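Local coordinates for protein ComZ (Thermus thermophilus, PDB 6QVI) that probably serves as a DNA receptor at the tip of a pilus in natural competence, being a pilin-like protein that carries a beta-solenoid domain, at residues A[68-73]-A[98-103]; A[128-133]-A[515-520]; A[302-307]-A[345-350]; A[341-346]-A[355-360]; A[455-460]-A[472-477]. One frame throughout, in Å; residues are numbered along the deposited sequence.

Following the chain from its N terminus, contact 1 closes first, folding the loop after helix 12-40 back onto strand 90-100. Contact 2 opens next, at strand 120-130, but closes only when strand 517-529 returns, so contacts 3, 4 and 5 all nest inside its long loop. That loop holds the beta-solenoid domain, whereas contacts 1 and 2 belong to the antiparallel sheet of the pseudopilin-like domain, their centres about 17 Å apart. Contacts 3 and 4 overlap on strand 343-348, sharing Cys345 and Thr346, and tie it to strands 304-309 and 357-360. Contact 5 follows in series, joining neighbouring parallel strands 457-461 and 474-478 of the solenoid, its centre about 28 Å from that of contact 4.

Contact 1: A[68-73]-A[98-103]; sequences TPFVNN and LYKDAQ
The ring of Phe70 has the side chain of Lys100 over one face and the carbonyl of Leu98 at its edge. Lys100 CB stands 4.1 Å from the centroid of the Phe70 ring and only 13° off its normal, a CH-pi contact, and further along the side chain Lys100 CD passes 3.9 Å from Phe70 CD1. In the plane of the ring, Leu98 O comes within 3.6 Å of Phe70 CE2, where the weakly positive aromatic hydrogens suit an oxygen; Leu98 CD2 packs 3.7 Å from Phe70 CZ. CG of Lys100 lies between its own backbone N and carbonyl carbon (chi1 89°), and a bend further out completes the path past Asn73, whose OD1 is 3.5 Å from Lys100 CG. Lysine suits this place because its methylenes cover the ring while NZ reaches on to the carbonyl of Ala56. Beside the ring, Lys100 N donates to Asn73 O at 3.2 Å. Exchanging Phe70 for a serine would probably open a gap beneath the Lys100 methylenes and take an apolar partner from Leu98 CD2. Phe70 also packs on Phe108 and Leu75 of the sheet. The arrangement is that of the connection between the N-terminal helix and the antiparallel sheet in a pilin-like domain, here fastened to strand 90-100 by Phe70, by the packing of Asn73 on Lys100 and by a backbone bond.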
# COMPACT_ATOMS: atom_id res chain seq x y z
N THR A 68 16.99 17.42 -2.05
CA THR A 68 18.19 18.11 -1.70
C THR A 68 18.37 17.61 -0.29
O THR A 68 17.50 17.74 0.52
CB THR A 68 18.06 19.63 -1.82
OG1 THR A 68 18.17 20.23 -0.55
CG2 THR A 68 16.74 20.02 -2.41
N PRO A 69 19.50 16.99 -0.02
CA PRO A 69 19.78 16.38 1.26
C PRO A 69 20.35 17.29 2.30
O PRO A 69 20.64 18.42 2.05
CB PRO A 69 20.83 15.36 0.89
CG PRO A 69 21.61 16.07 -0.11
CD PRO A 69 20.64 16.86 -0.92
N PHE A 70 20.52 16.75 3.49
CA PHE A 70 21.06 17.47 4.59
C PHE A 70 22.53 17.27 4.54
O PHE A 70 22.96 16.18 4.36
CB PHE A 70 20.59 16.83 5.87
CG PHE A 70 19.22 17.22 6.29
CD1 PHE A 70 18.16 16.41 6.04
CD2 PHE A 70 19.01 18.36 6.98
CE1 PHE A 70 16.91 16.75 6.44
CE2 PHE A 70 17.77 18.72 7.38
CZ PHE A 70 16.71 17.91 7.12
N VAL A 71 23.29 18.33 4.75
CA VAL A 71 24.73 18.21 4.80
C VAL A 71 25.11 18.51 6.22
O VAL A 71 24.78 19.53 6.76
CB VAL A 71 25.43 19.17 3.87
CG1 VAL A 71 26.85 18.71 3.67
CG2 VAL A 71 24.72 19.21 2.55
N ASN A 72 25.77 17.56 6.83
CA ASN A 72 26.16 17.66 8.23
C ASN A 72 24.96 18.06 9.02
O ASN A 72 24.97 19.06 9.68
CB ASN A 72 27.28 18.66 8.43
CG ASN A 72 28.58 18.16 7.91
OD1 ASN A 72 28.94 17.03 8.14
ND2 ASN A 72 29.29 19.01 7.22
N ASN A 73 23.88 17.31 8.88
CA ASN A 73 22.61 17.58 9.51
C ASN A 73 22.04 18.97 9.38
O ASN A 73 21.28 19.36 10.22
CB ASN A 73 22.67 17.23 10.98
CG ASN A 73 23.11 15.82 11.21
OD1 ASN A 73 22.56 14.90 10.66
ND2 ASN A 73 24.11 15.66 12.04
N LEU A 98 17.22 24.55 8.50
CA LEU A 98 16.55 23.34 8.97
C LEU A 98 17.61 22.35 9.40
O LEU A 98 18.53 22.05 8.62
CB LEU A 98 15.68 22.74 7.87
CG LEU A 98 15.06 21.40 8.30
CD1 LEU A 98 14.20 21.63 9.52
CD2 LEU A 98 14.26 20.73 7.18
N TYR A 99 17.52 21.88 10.64
CA TYR A 99 18.48 20.94 11.21
C TYR A 99 17.79 19.63 11.59
O TYR A 99 16.73 19.64 12.24
CB TYR A 99 19.14 21.54 12.45
CG TYR A 99 19.78 22.87 12.22
CD1 TYR A 99 19.04 24.04 12.35
CD2 TYR A 99 21.12 22.97 11.91
CE1 TYR A 99 19.62 25.28 12.16
CE2 TYR A 99 21.72 24.19 11.73
CZ TYR A 99 20.97 25.35 11.86
OH TYR A 99 21.61 26.58 11.63
N LYS A 100 18.41 18.51 11.25
CA LYS A 100 17.90 17.22 11.70
C LYS A 100 18.73 16.72 12.87
O LYS A 100 19.92 17.00 12.98
CB LYS A 100 17.88 16.18 10.58
CG LYS A 100 19.14 15.39 10.42
CD LYS A 100 19.02 14.44 9.26
CE LYS A 100 19.38 13.05 9.67
NZ LYS A 100 19.72 12.31 8.44
N ASP A 101 18.07 15.98 13.75
CA ASP A 101 18.73 15.38 14.90
C ASP A 101 19.61 14.22 14.47
O ASP A 101 19.21 13.38 13.66
CB ASP A 101 17.67 14.88 15.88
CG ASP A 101 18.24 14.58 17.26
OD1 ASP A 101 18.12 15.45 18.16
OD2 ASP A 101 18.80 13.47 17.44
N ALA A 102 20.81 14.15 15.04
CA ALA A 102 21.72 13.07 14.67
C ALA A 102 21.15 11.71 15.08
O ALA A 102 21.27 10.74 14.32
CB ALA A 102 23.09 13.29 15.31
N GLN A 103 20.50 11.63 16.25
CA GLN A 103 20.04 10.34 16.76
C GLN A 103 18.70 9.93 16.14
O GLN A 103 18.61 8.92 15.44
CB GLN A 103 19.89 10.40 18.28
CG GLN A 103 20.96 11.21 18.98
CD GLN A 103 22.22 10.42 19.24
OE1 GLN A 103 22.18 9.20 19.40
NE2 GLN A 103 23.36 11.11 19.30

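Contact 2: A[128-133]-A[515-520]; sequences RISNSD and KPVFQV
Ile129 and Phe518 face each other as a non-hydrogen-bonded pair of two antiparallel strands, their side chains lying side by side and pointing the same way. Phe518 holds CG opposite its backbone N (chi1 -178°), while Ile129 sets CG1 beside its own N and extends CD1 beyond it, bringing CD1 to 3.6 Å from Phe518 CE1. A branched isoleucine fits, since CG1 and CD1 both reach CD1 and CE1 of the ring while CG2 turns back toward Val517 O. A glycine in place of Ile129 would probably leave Phe518 CD1 and CE1 without this neighbour and the ring freer to turn. The same ring meets Phe33 of helix 12-40 edge to face, so this side of the sheet packs on the helix.

Ser130, Val517 and Arg128 lie on the other side of the sheet. A chi1 of 67° places Ser130 OG to donate to Lys515 O at 2.8 Å, nearly along the C=O axis. Val517 CG1 lies 3.5 Å from Arg128 CG. Beyond the strand, Ser132 OG rests 3.6 Å from Pro516 CG and bonds to Glu40.

Two pairs of backbone bonds fix the register: Arg128 N reaches Gln519 O at 2.9 Å and is answered by Gln519 N, and Ser130 N reaches Val517 O, answered by Val517 N. With the serine adding a fifth bond where regular pairing stops, the chemistry implies that the chain's departure into the solenoid domain and its return are joined mainly through backbone polarity, apolar packing contributing on the helix side.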
# COMPACT_ATOMS: atom_id res chain seq x y z
N ARG A 128 8.47 16.88 15.66
CA ARG A 128 8.64 15.46 15.55
C ARG A 128 7.75 15.20 14.37
O ARG A 128 6.60 15.51 14.41
CB ARG A 128 8.14 14.75 16.77
CG ARG A 128 7.39 13.49 16.44
CD ARG A 128 7.90 12.32 17.24
NE ARG A 128 8.02 12.64 18.65
CZ ARG A 128 9.01 12.21 19.40
NH1 ARG A 128 9.95 11.45 18.87
NH2 ARG A 128 9.06 12.54 20.68
N ILE A 129 8.30 14.65 13.31
CA ILE A 129 7.57 14.43 12.07
C ILE A 129 7.77 13.00 11.62
O ILE A 129 8.92 12.56 11.43
CB ILE A 129 8.00 15.37 10.94
CG1 ILE A 129 7.99 16.83 11.43
CG2 ILE A 129 7.12 15.16 9.70
CD1 ILE A 129 8.43 17.76 10.34
N SER A 130 6.67 12.27 11.42
CA SER A 130 6.73 10.93 10.87
C SER A 130 5.60 10.76 9.86
O SER A 130 4.49 11.27 10.08
CB SER A 130 6.69 9.89 12.00
OG SER A 130 5.44 9.88 12.65
N ASN A 131 5.90 10.11 8.74
CA ASN A 131 4.89 9.88 7.70
C ASN A 131 4.21 8.51 7.83
O ASN A 131 4.68 7.59 8.51
CB ASN A 131 5.54 10.03 6.32
CG ASN A 131 5.77 11.49 5.94
OD1 ASN A 131 4.83 12.20 5.56
ND2 ASN A 131 7.03 11.96 6.08
N SER A 132 3.07 8.37 7.16
CA SER A 132 2.39 7.08 7.21
C SER A 132 3.23 6.02 6.54
O SER A 132 3.37 4.90 7.05
CB SER A 132 0.99 7.14 6.57
OG SER A 132 0.05 7.75 7.45
N ASP A 133 3.82 6.37 5.39
CA ASP A 133 4.55 5.46 4.53
C ASP A 133 3.68 4.24 4.17
O ASP A 133 3.87 3.11 4.64
CB ASP A 133 5.89 5.05 5.17
CG ASP A 133 6.73 4.16 4.25
OD1 ASP A 133 6.43 4.10 3.03
OD2 ASP A 133 7.70 3.52 4.75
N LYS A 515 2.74 5.64 12.02
CA LYS A 515 1.66 6.58 12.31
C LYS A 515 2.01 8.00 11.83
O LYS A 515 3.17 8.40 11.90
CB LYS A 515 1.34 6.58 13.80
CG LYS A 515 -0.00 5.91 14.11
CD LYS A 515 -0.26 5.72 15.60
CE LYS A 515 -1.77 5.72 15.89
NZ LYS A 515 -2.08 5.99 17.32
N PRO A 516 1.05 8.75 11.29
CA PRO A 516 1.33 10.12 10.85
C PRO A 516 1.38 11.12 12.00
O PRO A 516 0.43 11.24 12.79
CB PRO A 516 0.18 10.42 9.88
CG PRO A 516 -0.99 9.53 10.39
CD PRO A 516 -0.33 8.31 10.98
N VAL A 517 2.49 11.85 12.12
CA VAL A 517 2.67 12.82 13.19
C VAL A 517 3.38 14.06 12.65
O VAL A 517 4.35 13.95 11.88
CB VAL A 517 3.43 12.20 14.39
CG1 VAL A 517 4.07 13.27 15.25
CG2 VAL A 517 2.48 11.38 15.23
N PHE A 518 2.85 15.23 13.01
CA PHE A 518 3.51 16.53 12.83
C PHE A 518 3.27 17.28 14.14
O PHE A 518 2.26 17.98 14.28
CB PHE A 518 3.00 17.28 11.59
CG PHE A 518 3.70 18.56 11.38
CD1 PHE A 518 4.87 18.62 10.63
CD2 PHE A 518 3.23 19.71 12.02
CE1 PHE A 518 5.54 19.85 10.47
CE2 PHE A 518 3.90 20.92 11.89
CZ PHE A 518 5.06 21.00 11.13
N GLN A 519 4.19 17.16 15.09
CA GLN A 519 3.93 17.69 16.41
C GLN A 519 5.05 18.63 16.87
O GLN A 519 6.23 18.32 16.71
CB GLN A 519 3.69 16.56 17.41
CG GLN A 519 3.95 16.99 18.82
CD GLN A 519 3.07 16.28 19.81
OE1 GLN A 519 1.87 16.61 19.89
NE2 GLN A 519 3.64 15.40 20.61
N VAL A 520 4.66 19.75 17.50
CA VAL A 520 5.63 20.73 18.00
C VAL A 520 6.08 20.31 19.38
O VAL A 520 5.26 20.25 20.31
CB VAL A 520 5.03 22.15 18.07
CG1 VAL A 520 6.00 23.05 18.81
CG2 VAL A 520 4.78 22.72 16.69

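Contact 3: A[302-307]-A[345-350]; sequences AALRIQ and CTFTRL
Phe347 meets Ala303 and Leu304 with the far end of its ring, and this is the closer part of an otherwise looser contact. A chi1 of 61° swings the ring off strand 343-348 toward Ala303 and Leu304. There Phe347 CZ lies 3.7 Å from Ala303 O and 4.4 Å from Ala303 CB, while Phe347 CE1 is 4.4 Å from Leu304 CD2. The small alanine allows the ring to come up to the backbone, and the leucine gives it an apolar neighbour; both Leu304 and Phe347 are buried.

Elsewhere the fit is slack. The closest pair of CA atoms, those of Leu304 and Cys345, is 8.3 Å apart, and the two segments are joined by van der Waals packing. Leu304 CG only approaches Cys345 O, at 4.3 Å. On the more exposed side, Arg349 NH2 passes 4.2 Å from Ala303 CB; the guanidinium has Phe347 CE2 over one face, and its NH1 is bonded to the carbonyl of Arg354.

Around this packing, Pro318 touches both Leu304 and Phe347, Ala321 adds to the cover of the ring, and Cys345 is held by a disulfide to Cys327 of the short helix 325-329. Strand 304-309 pairs with strand 312-317 antiparallel and with strand 374-377 parallel, whereas strand 343-348 lies beside strand 357-360 in another sheet, from which Phe347 packs onto the end of strand 304-309 near Ala303 and Leu304.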
# COMPACT_ATOMS: atom_id res chain seq x y z
N ALA A 302 -21.57 -2.80 2.60
CA ALA A 302 -21.90 -3.56 1.43
C ALA A 302 -23.13 -3.10 0.75
O ALA A 302 -24.10 -2.76 1.38
CB ALA A 302 -22.10 -4.98 1.83
N ALA A 303 -23.10 -3.12 -0.56
CA ALA A 303 -24.24 -2.76 -1.32
C ALA A 303 -25.08 -3.99 -1.38
O ALA A 303 -26.24 -3.97 -1.05
CB ALA A 303 -23.83 -2.36 -2.71
N LEU A 304 -24.47 -5.08 -1.81
CA LEU A 304 -25.13 -6.34 -1.91
C LEU A 304 -24.50 -7.22 -0.88
O LEU A 304 -23.32 -7.39 -0.89
CB LEU A 304 -24.87 -6.92 -3.28
CG LEU A 304 -25.78 -8.05 -3.75
CD1 LEU A 304 -25.16 -9.38 -3.44
CD2 LEU A 304 -27.08 -7.95 -3.02
N ARG A 305 -25.28 -7.79 0.00
CA ARG A 305 -24.72 -8.64 1.01
C ARG A 305 -25.64 -9.79 1.29
O ARG A 305 -26.75 -9.58 1.67
CB ARG A 305 -24.54 -7.87 2.27
CG ARG A 305 -24.39 -8.76 3.46
CD ARG A 305 -23.59 -8.09 4.52
NE ARG A 305 -23.73 -8.79 5.76
CZ ARG A 305 -24.48 -8.36 6.74
NH1 ARG A 305 -25.13 -7.25 6.58
NH2 ARG A 305 -24.58 -9.02 7.85
N ILE A 306 -25.16 -11.01 1.10
CA ILE A 306 -25.94 -12.21 1.30
C ILE A 306 -25.29 -13.14 2.27
O ILE A 306 -24.13 -13.35 2.20
CB ILE A 306 -26.02 -12.98 0.00
CG1 ILE A 306 -26.46 -12.06 -1.10
CG2 ILE A 306 -27.02 -14.10 0.10
CD1 ILE A 306 -26.82 -12.81 -2.35
N GLN A 307 -26.05 -13.73 3.18
CA GLN A 307 -25.48 -14.65 4.13
C GLN A 307 -26.02 -16.01 3.88
O GLN A 307 -27.04 -16.17 3.31
CB GLN A 307 -25.87 -14.30 5.54
CG GLN A 307 -25.83 -12.84 5.88
CD GLN A 307 -25.48 -12.64 7.32
OE1 GLN A 307 -24.45 -12.10 7.63
NE2 GLN A 307 -26.34 -13.09 8.19
N CYS A 345 -27.26 -10.20 -10.43
CA CYS A 345 -27.46 -9.81 -9.04
C CYS A 345 -27.51 -8.31 -8.86
O CYS A 345 -26.94 -7.79 -7.90
CB CYS A 345 -26.39 -10.39 -8.13
SG CYS A 345 -26.60 -12.13 -7.82
N THR A 346 -28.15 -7.58 -9.77
CA THR A 346 -28.25 -6.14 -9.57
C THR A 346 -29.62 -5.76 -9.04
O THR A 346 -30.59 -6.52 -9.11
CB THR A 346 -27.94 -5.38 -10.86
OG1 THR A 346 -28.97 -5.62 -11.83
CG2 THR A 346 -26.58 -5.80 -11.42
N PHE A 347 -29.68 -4.54 -8.51
CA PHE A 347 -30.92 -3.97 -8.00
C PHE A 347 -30.84 -2.47 -8.26
O PHE A 347 -29.75 -1.91 -8.45
CB PHE A 347 -31.13 -4.26 -6.51
CG PHE A 347 -30.04 -3.70 -5.63
CD1 PHE A 347 -28.92 -4.44 -5.34
CD2 PHE A 347 -30.15 -2.40 -5.12
CE1 PHE A 347 -27.90 -3.92 -4.53
CE2 PHE A 347 -29.14 -1.87 -4.32
CZ PHE A 347 -28.02 -2.63 -4.02
N THR A 348 -31.97 -1.78 -8.21
CA THR A 348 -31.94 -0.36 -8.45
C THR A 348 -32.35 0.39 -7.23
O THR A 348 -33.36 0.09 -6.64
CB THR A 348 -32.97 0.02 -9.47
OG1 THR A 348 -34.25 -0.31 -8.93
CG2 THR A 348 -32.75 -0.77 -10.71
N ARG A 349 -31.58 1.40 -6.90
CA ARG A 349 -31.86 2.20 -5.74
C ARG A 349 -32.95 3.21 -5.94
O ARG A 349 -33.49 3.39 -7.02
CB ARG A 349 -30.62 2.96 -5.31
CG ARG A 349 -29.42 2.09 -5.07
CD ARG A 349 -28.52 2.65 -3.98
NE ARG A 349 -27.30 1.89 -3.92
CZ ARG A 349 -26.55 1.62 -4.97
NH1 ARG A 349 -26.91 2.08 -6.15
NH2 ARG A 349 -25.45 0.92 -4.86
N LEU A 350 -33.24 3.89 -4.86
CA LEU A 350 -34.24 4.93 -4.78
C LEU A 350 -33.99 5.93 -5.87
O LEU A 350 -34.86 6.21 -6.67
CB LEU A 350 -34.12 5.62 -3.43
CG LEU A 350 -33.10 4.98 -2.47
CD1 LEU A 350 -32.93 5.77 -1.17
CD2 LEU A 350 -33.45 3.54 -2.17

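Contact 4: A[341-346]-A[355-360]; sequences QSVDCT and GGFRYT
Asp344 and Arg358 sit opposite each other in a beta hairpin, whose first arm is strand 343-348 and whose returning arm turns a corner at Gly356 before strand 357-360. The arginine can be followed outward. Its CB rests against Thr346 CG2 at 3.5 Å; CG and CD then run beside the aspartate, with CD 3.2 Å from Asp344 OD1. Bends at chi2 and chi3 leave Arg358 NE 4.0 Å from Asp344 OD1, too far for a salt bridge. NE brings the edge of the guanidinium to Thr346 CG2; farther out, NH1 has a long, weak ion pair with Glu369.

On the other face of the hairpin, Cys345 CB stands over the ring of Phe357, 3.6 Å from its centroid, and SG lies obliquely before entering the disulfide to Cys327. Gly356 suits the corner because its backbone angles (phi 105°, psi -151°) would crowd any side chain, and a CB would also point at Cys345 O. Main-chain bonds tie Val343 to Tyr359 in both directions, Tyr359 N reaching Val343 O at 2.7 Å.

Asp344 also closes an Asx turn: its OD1 takes the backbone N of Thr346 at 3.0 Å and, on its syn lone pair, Thr346 OG1 at 2.7 Å.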
# COMPACT_ATOMS: atom_id res chain seq x y z
N GLN A 341 -23.72 -19.69 -17.54
CA GLN A 341 -25.07 -19.13 -17.49
C GLN A 341 -25.09 -17.80 -16.77
O GLN A 341 -24.64 -17.70 -15.63
CB GLN A 341 -26.09 -20.11 -16.90
CG GLN A 341 -27.46 -19.45 -16.96
CD GLN A 341 -28.09 -19.51 -18.37
OE1 GLN A 341 -27.89 -20.44 -19.15
NE2 GLN A 341 -28.85 -18.45 -18.71
N SER A 342 -25.62 -16.79 -17.46
CA SER A 342 -25.64 -15.43 -16.93
C SER A 342 -26.42 -15.33 -15.63
O SER A 342 -27.45 -15.98 -15.43
CB SER A 342 -26.24 -14.46 -17.95
OG SER A 342 -25.46 -14.39 -19.13
N VAL A 343 -25.91 -14.48 -14.75
CA VAL A 343 -26.51 -14.26 -13.44
C VAL A 343 -26.58 -12.76 -13.22
O VAL A 343 -25.57 -12.06 -13.38
CB VAL A 343 -25.68 -14.95 -12.34
CG1 VAL A 343 -26.21 -14.60 -10.97
CG2 VAL A 343 -25.65 -16.46 -12.58
N ASP A 344 -27.75 -12.27 -12.85
CA ASP A 344 -27.99 -10.84 -12.66
C ASP A 344 -28.28 -10.60 -11.18
O ASP A 344 -29.41 -10.77 -10.72
CB ASP A 344 -29.14 -10.37 -13.56
CG ASP A 344 -29.34 -8.85 -13.53
OD1 ASP A 344 -28.73 -8.17 -12.67
OD2 ASP A 344 -30.12 -8.33 -14.36
N CYS A 345 -27.26 -10.20 -10.43
CA CYS A 345 -27.46 -9.81 -9.04
C CYS A 345 -27.51 -8.31 -8.86
O CYS A 345 -26.94 -7.79 -7.90
CB CYS A 345 -26.39 -10.39 -8.13
SG CYS A 345 -26.60 -12.13 -7.82
N THR A 346 -28.15 -7.58 -9.77
CA THR A 346 -28.25 -6.14 -9.57
C THR A 346 -29.62 -5.76 -9.04
O THR A 346 -30.59 -6.52 -9.11
CB THR A 346 -27.94 -5.38 -10.86
OG1 THR A 346 -28.97 -5.62 -11.83
CG2 THR A 346 -26.58 -5.80 -11.42
N GLY A 355 -26.98 -1.33 -8.26
CA GLY A 355 -26.16 -1.93 -7.23
C GLY A 355 -26.14 -3.43 -7.36
O GLY A 355 -27.08 -4.04 -7.88
N GLY A 356 -25.06 -4.03 -6.86
CA GLY A 356 -24.87 -5.46 -6.91
C GLY A 356 -23.86 -5.85 -7.97
O GLY A 356 -22.97 -5.06 -8.32
N PHE A 357 -24.01 -7.04 -8.53
CA PHE A 357 -23.14 -7.46 -9.61
C PHE A 357 -23.98 -8.14 -10.68
O PHE A 357 -25.06 -8.66 -10.41
CB PHE A 357 -22.00 -8.40 -9.15
CG PHE A 357 -22.44 -9.80 -8.84
CD1 PHE A 357 -22.53 -10.76 -9.83
CD2 PHE A 357 -22.72 -10.18 -7.53
CE1 PHE A 357 -22.94 -12.07 -9.54
CE2 PHE A 357 -23.13 -11.49 -7.23
CZ PHE A 357 -23.23 -12.43 -8.24
N ARG A 358 -23.44 -8.17 -11.89
CA ARG A 358 -24.13 -8.75 -13.02
C ARG A 358 -23.10 -9.46 -13.88
O ARG A 358 -22.01 -8.92 -14.11
CB ARG A 358 -24.86 -7.68 -13.83
CG ARG A 358 -25.62 -8.23 -15.00
CD ARG A 358 -26.86 -7.42 -15.21
NE ARG A 358 -26.55 -6.00 -15.28
CZ ARG A 358 -26.35 -5.35 -16.41
NH1 ARG A 358 -26.45 -6.01 -17.57
NH2 ARG A 358 -26.07 -4.06 -16.40
N TYR A 359 -23.40 -10.69 -14.30
CA TYR A 359 -22.43 -11.50 -15.04
C TYR A 359 -23.05 -11.98 -16.36
O TYR A 359 -23.85 -12.92 -16.38
CB TYR A 359 -21.98 -12.69 -14.21
CG TYR A 359 -21.12 -13.70 -14.96
CD1 TYR A 359 -20.16 -13.30 -15.90
CD2 TYR A 359 -21.39 -15.06 -14.86
CE1 TYR A 359 -19.41 -14.24 -16.60
CE2 TYR A 359 -20.68 -16.00 -15.57
CZ TYR A 359 -19.67 -15.61 -16.43
OH TYR A 359 -18.95 -16.57 -17.13
N THR A 360 -22.72 -11.30 -17.46
CA THR A 360 -23.21 -11.72 -18.77
C THR A 360 -22.28 -12.78 -19.36
O THR A 360 -21.10 -12.89 -19.01
CB THR A 360 -23.33 -10.52 -19.71
OG1 THR A 360 -23.81 -9.38 -18.99
CG2 THR A 360 -24.31 -10.83 -20.79

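Contact 5: A[455-460]-A[472-477]; sequences GGTFRV and SNQFCT
Phe458 and Phe475 occupy matching places on two parallel strands, and the backbone bonds on both sides of them set the register. Phe458 N donates to Gln474 O at 2.8 Å, Cys476 N to Phe458 O at 3.1 Å, and Val460 N to Cys476 O at 3.1 Å. At the Gly455-Gly456 corner, where the chain turns between faces, Gly456 O receives only weak bonds, from Asn473 N and Gln474 N. Gln474 O is gripped twice, since Ser472 OG also donates to it at 2.8 Å, from well above the carbonyl plane.

The apolar contacts lie on the buried face. Both phenylalanines carry CG opposite the backbone N (chi1 164° for Phe458, -178° for Phe475), which brings Phe458 CD2 to 3.8 Å from Phe475 CE2; the ring planes are 24° apart and strongly offset, with little overlap. Val460 CG1 extends the packing to Phe475 CZ at 4.1 Å, and Val470 touches both rings.

On the opposite face, that of Thr457, Arg459, Gln474 and Cys476, Thr457 CG2 lies alongside Gln474 CB at 3.6 Å, while the extended Arg459 passes the sulfur of Cys476 on its way to a salt bridge with Asp440. Cys476 is itself fixed by a disulfide to Cys486.

The phenylalanines stack from coil to coil, as in a beta-solenoid: the chemistry implies a largely apolar interior held in register by main-chain bonds, with charge and a disulfide securing the other face.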
# COMPACT_ATOMS: atom_id res chain seq x y z
N GLY A 455 -7.33 -14.32 3.48
CA GLY A 455 -7.10 -14.59 4.89
C GLY A 455 -6.33 -15.88 5.13
O GLY A 455 -5.54 -15.95 6.07
N GLY A 456 -6.47 -16.86 4.23
CA GLY A 456 -5.76 -18.11 4.39
C GLY A 456 -4.51 -18.14 3.54
O GLY A 456 -3.55 -17.41 3.84
N THR A 457 -4.50 -18.91 2.45
CA THR A 457 -3.33 -18.96 1.59
C THR A 457 -3.72 -18.60 0.17
O THR A 457 -4.83 -18.91 -0.29
CB THR A 457 -2.60 -20.35 1.63
OG1 THR A 457 -3.15 -21.23 0.64
CG2 THR A 457 -2.66 -20.99 3.05
N PHE A 458 -2.79 -18.09 -0.59
CA PHE A 458 -3.08 -17.77 -1.96
C PHE A 458 -2.27 -18.68 -2.81
O PHE A 458 -1.09 -18.59 -2.80
CB PHE A 458 -2.65 -16.38 -2.22
CG PHE A 458 -2.55 -16.05 -3.65
CD1 PHE A 458 -3.51 -15.33 -4.24
CD2 PHE A 458 -1.48 -16.42 -4.36
CE1 PHE A 458 -3.43 -15.00 -5.55
CE2 PHE A 458 -1.37 -16.09 -5.67
CZ PHE A 458 -2.35 -15.38 -6.27
N ARG A 459 -2.92 -19.57 -3.56
CA ARG A 459 -2.26 -20.51 -4.43
C ARG A 459 -2.26 -20.04 -5.84
O ARG A 459 -3.14 -19.37 -6.27
CB ARG A 459 -2.92 -21.87 -4.40
CG ARG A 459 -2.80 -22.58 -3.08
CD ARG A 459 -3.17 -24.03 -3.16
NE ARG A 459 -2.89 -24.68 -1.90
CZ ARG A 459 -3.64 -24.53 -0.84
NH1 ARG A 459 -4.70 -23.78 -0.91
NH2 ARG A 459 -3.33 -25.13 0.29
N VAL A 460 -1.23 -20.43 -6.56
CA VAL A 460 -1.09 -20.05 -7.93
C VAL A 460 -0.29 -21.14 -8.62
O VAL A 460 0.45 -21.85 -8.00
CB VAL A 460 -0.42 -18.70 -8.01
CG1 VAL A 460 1.00 -18.82 -7.53
CG2 VAL A 460 -0.51 -18.10 -9.38
N SER A 472 -1.68 -11.97 1.99
CA SER A 472 -2.19 -13.26 2.40
C SER A 472 -1.31 -13.82 3.51
O SER A 472 -0.15 -13.47 3.65
CB SER A 472 -2.26 -14.21 1.21
OG SER A 472 -1.02 -14.84 1.01
N ASN A 473 -1.89 -14.76 4.24
CA ASN A 473 -1.17 -15.32 5.37
C ASN A 473 -0.11 -16.30 4.91
O ASN A 473 0.91 -16.44 5.60
CB ASN A 473 -2.17 -15.99 6.31
CG ASN A 473 -1.55 -16.32 7.63
OD1 ASN A 473 -0.96 -17.39 7.80
ND2 ASN A 473 -1.64 -15.38 8.57
N GLN A 474 -0.31 -16.90 3.73
CA GLN A 474 0.65 -17.80 3.12
C GLN A 474 0.51 -17.72 1.60
O GLN A 474 -0.60 -17.57 1.07
CB GLN A 474 0.44 -19.25 3.56
CG GLN A 474 1.06 -19.64 4.87
CD GLN A 474 1.07 -21.17 5.04
OE1 GLN A 474 0.72 -21.69 6.10
NE2 GLN A 474 1.49 -21.90 3.99
N PHE A 475 1.61 -17.89 0.91
CA PHE A 475 1.67 -17.86 -0.54
C PHE A 475 2.23 -19.19 -0.93
O PHE A 475 3.13 -19.68 -0.29
CB PHE A 475 2.60 -16.76 -0.97
CG PHE A 475 2.71 -16.59 -2.44
CD1 PHE A 475 3.50 -17.39 -3.18
CD2 PHE A 475 2.08 -15.56 -3.06
CE1 PHE A 475 3.62 -17.21 -4.52
CE2 PHE A 475 2.19 -15.37 -4.40
CZ PHE A 475 2.97 -16.19 -5.12
N CYS A 476 1.69 -19.79 -1.98
CA CYS A 476 2.10 -21.11 -2.41
C CYS A 476 1.97 -21.32 -3.90
O CYS A 476 1.06 -20.84 -4.52
CB CYS A 476 1.25 -22.09 -1.65
SG CYS A 476 1.23 -23.77 -2.23
N THR A 477 2.91 -22.05 -4.47
CA THR A 477 2.89 -22.30 -5.90
C THR A 477 2.70 -23.76 -6.15
O THR A 477 3.15 -24.57 -5.40
CB THR A 477 4.20 -21.87 -6.51
OG1 THR A 477 4.53 -20.61 -5.97
CG2 THR A 477 4.05 -21.69 -7.96